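Local coordinates for protein (endonuclease) (Salmonella typhimurium, PDB 1BYR) that is an endonuclease of the phospholipase D-like family and forms an assembly of two chains with mixed alpha/beta folds, at residues W141-R144 with W145-R149. Numbering follows the deposited sequence.
Sequences WQDR and WNQGR
Q147 NE2 donates to the backbone carbonyl O of D143 at 2.8 Å. The donor stands above the carbonyl plane, 51° out of it, and the N-H points only roughly at the oxygen. This side-chain bond lies near the C-terminal end of helix 131-146. Chi1 of 55° puts CG of Q147 between its own N and carbonyl carbon, and the extended chain beyond CG carries the amide back to D143. The D143 carboxylate also forms a salt bridge with the next residue, R144, whose NH1 lies 2.8 Å from D143 OD2.

On another side of the helix, W141 and W145 lie side by side and point the same way. Their planes are 16° apart but slid, so the rings barely overlap. CH2 of W141 sits over one face of the W145 ring, 3.4 Å from W145 CG. In return, W145 CB makes a CH-pi contact over the six-membered ring of W141.

W141 NE1 bonds to M32 O, and both indoles touch V59 of strand 55-61. R144 NH1 also forms a salt bridge with E12 of the second subunit. The C-terminal end of helix 131-146 thus packs against the central sheet, before the chain enters strand 149-150 beside strand 84-87.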
ATOM      1  N   TRP A 141      10.626   6.986  -7.478  1.00  7.12           N
ATOM      2  CA  TRP A 141      11.690   6.753  -6.500  1.00  8.43           C
ATOM      3  C   TRP A 141      12.800   7.810  -6.633  1.00  8.98           C
ATOM      4  O   TRP A 141      13.273   8.375  -5.636  1.00  8.57           O
ATOM      5  CB  TRP A 141      12.295   5.355  -6.710  1.00  7.66           C
ATOM      6  CG  TRP A 141      13.413   5.053  -5.772  1.00  7.39           C
ATOM      7  CD1 TRP A 141      13.325   4.428  -4.573  1.00  6.14           C
ATOM      8  CD2 TRP A 141      14.787   5.450  -5.921  1.00  6.10           C
ATOM      9  NE1 TRP A 141      14.558   4.411  -3.956  1.00  6.22           N
ATOM     10  CE2 TRP A 141      15.472   5.034  -4.764  1.00  8.26           C
ATOM     11  CE3 TRP A 141      15.498   6.126  -6.925  1.00  6.34           C
ATOM     12  CZ2 TRP A 141      16.841   5.263  -4.573  1.00  7.61           C
ATOM     13  CZ3 TRP A 141      16.862   6.358  -6.737  1.00  7.99           C
ATOM     14  CH2 TRP A 141      17.517   5.930  -5.560  1.00  7.51           C
ATOM     15  N   GLN A 142      13.205   8.066  -7.876  1.00  9.56           N
ATOM     16  CA  GLN A 142      14.264   9.020  -8.189  1.00  9.34           C
ATOM     17  C   GLN A 142      13.957  10.439  -7.733  1.00 10.35           C
ATOM     18  O   GLN A 142      14.833  11.150  -7.221  1.00 10.54           O
ATOM     19  CB  GLN A 142      14.519   9.008  -9.689  1.00  9.89           C
ATOM     20  CG  GLN A 142      15.769   9.737 -10.086  1.00 13.19           C
ATOM     21  CD  GLN A 142      17.003   9.037  -9.600  1.00 15.98           C
ATOM     22  OE1 GLN A 142      17.822   9.605  -8.881  1.00 18.32           O
ATOM     23  NE2 GLN A 142      17.153   7.780  -9.976  1.00 15.62           N
ATOM     24  N   ASP A 143      12.709  10.857  -7.927  1.00  9.69           N
ATOM     25  CA  ASP A 143      12.288  12.190  -7.521  1.00  8.93           C
ATOM     26  C   ASP A 143      12.376  12.371  -6.006  1.00  7.45           C
ATOM     27  O   ASP A 143      12.790  13.417  -5.521  1.00  6.70           O
ATOM     28  CB  ASP A 143      10.853  12.452  -7.985  1.00 11.16           C
ATOM     29  CG  ASP A 143      10.386  13.829  -7.618  1.00 11.60           C
ATOM     30  OD1 ASP A 143      10.735  14.771  -8.355  1.00 12.01           O
ATOM     31  OD2 ASP A 143       9.691  13.970  -6.590  1.00 11.74           O
ATOM     32  N   ARG A 144      11.978  11.349  -5.256  1.00  6.52           N
ATOM     33  CA  ARG A 144      12.026  11.407  -3.798  1.00  4.19           C
ATOM     34  C   ARG A 144      13.464  11.310  -3.305  1.00  6.28           C
ATOM     35  O   ARG A 144      13.849  12.005  -2.379  1.00  7.08           O
ATOM     36  CB  ARG A 144      11.196  10.267  -3.205  1.00  4.70           C
ATOM     37  CG  ARG A 144       9.673  10.562  -3.068  1.00  5.06           C
ATOM     38  CD  ARG A 144       9.081  11.323  -4.261  1.00  4.21           C
ATOM     39  NE  ARG A 144       7.613  11.366  -4.201  1.00  4.85           N
ATOM     40  CZ  ARG A 144       6.830  11.953  -5.107  1.00  6.00           C
ATOM     41  NH1 ARG A 144       7.361  12.565  -6.157  1.00  2.00           N
ATOM     42  NH2 ARG A 144       5.507  11.891  -4.981  1.00  3.85           N
ATOM     43  N   TRP A 145      14.258  10.444  -3.928  1.00  7.20           N
ATOM     44  CA  TRP A 145      15.671  10.287  -3.563  1.00  9.81           C
ATOM     45  C   TRP A 145      16.442  11.599  -3.770  1.00  9.62           C
ATOM     46  O   TRP A 145      17.181  12.054  -2.892  1.00  8.94           O
ATOM     47  CB  TRP A 145      16.299   9.172  -4.410  1.00  8.80           C
ATOM     48  CG  TRP A 145      17.802   9.124  -4.381  1.00 11.28           C
ATOM     49  CD1 TRP A 145      18.659   9.711  -5.276  1.00 13.40           C
ATOM     50  CD2 TRP A 145      18.630   8.433  -3.437  1.00 10.36           C
ATOM     51  NE1 TRP A 145      19.956   9.427  -4.944  1.00 13.61           N
ATOM     52  CE2 TRP A 145      19.967   8.647  -3.818  1.00 12.69           C
ATOM     53  CE3 TRP A 145      18.363   7.655  -2.307  1.00  9.65           C
ATOM     54  CZ2 TRP A 145      21.046   8.106  -3.106  1.00 11.86           C
ATOM     55  CZ3 TRP A 145      19.440   7.119  -1.599  1.00 12.20           C
ATOM     56  CH2 TRP A 145      20.760   7.346  -2.002  1.00 11.92           C
ATOM     57  N   ASN A 146      16.241  12.213  -4.929  1.00 12.13           N
ATOM     58  CA  ASN A 146      16.918  13.458  -5.272  1.00 14.60           C
ATOM     59  C   ASN A 146      16.749  14.598  -4.277  1.00 16.31           C
ATOM     60  O   ASN A 146      17.572  15.507  -4.243  1.00 19.11           O
ATOM     61  CB  ASN A 146      16.491  13.914  -6.670  1.00 14.55           C
ATOM     62  CG  ASN A 146      17.046  13.003  -7.762  1.00 16.86           C
ATOM     63  OD1 ASN A 146      17.905  12.171  -7.500  1.00 15.64           O
ATOM     64  ND2 ASN A 146      16.552  13.169  -8.977  1.00 18.07           N
ATOM     65  N   GLN A 147      15.700  14.568  -3.463  1.00 15.38           N
ATOM     66  CA  GLN A 147      15.530  15.634  -2.487  1.00 16.59           C
ATOM     67  C   GLN A 147      15.710  15.114  -1.069  1.00 16.93           C
ATOM     68  O   GLN A 147      15.196  15.697  -0.102  1.00 16.57           O
ATOM     69  CB  GLN A 147      14.156  16.289  -2.630  1.00 18.72           C
ATOM     70  CG  GLN A 147      13.001  15.347  -2.562  1.00 16.64           C
ATOM     71  CD  GLN A 147      11.770  15.957  -3.161  1.00 20.03           C
ATOM     72  OE1 GLN A 147      11.347  17.052  -2.780  1.00 20.25           O
ATOM     73  NE2 GLN A 147      11.175  15.264  -4.108  1.00 20.80           N
ATOM     74  N   GLY A 148      16.435  14.005  -0.952  1.00 14.59           N
ATOM     75  CA  GLY A 148      16.683  13.416   0.348  1.00 14.79           C
ATOM     76  C   GLY A 148      18.026  13.836   0.908  1.00 15.48           C
ATOM     77  O   GLY A 148      18.845  14.449   0.209  1.00 14.55           O
ATOM     78  N   ARG A 149      18.257  13.501   2.174  1.00 14.68           N
ATOM     79  CA  ARG A 149      19.503  13.834   2.865  1.00 16.14           C
ATOM     80  C   ARG A 149      20.253  12.535   3.160  1.00 13.78           C
ATOM     81  O   ARG A 149      19.691  11.601   3.717  1.00 14.00           O
ATOM     82  CB  ARG A 149      19.180  14.548   4.186  1.00 19.59           C
ATOM     83  CG  ARG A 149      20.171  15.620   4.613  1.00 25.40           C
ATOM     84  CD  ARG A 149      19.431  16.765   5.293  1.00 31.05           C
ATOM     85  NE  ARG A 149      19.266  17.927   4.416  1.00 34.35           N
ATOM     86  CZ  ARG A 149      18.488  18.975   4.689  1.00 34.30           C
ATOM     87  NH1 ARG A 149      17.787  19.007   5.808  1.00 34.46           N
ATOM     88  NH2 ARG A 149      18.410  19.990   3.835  1.00 33.76           N
TER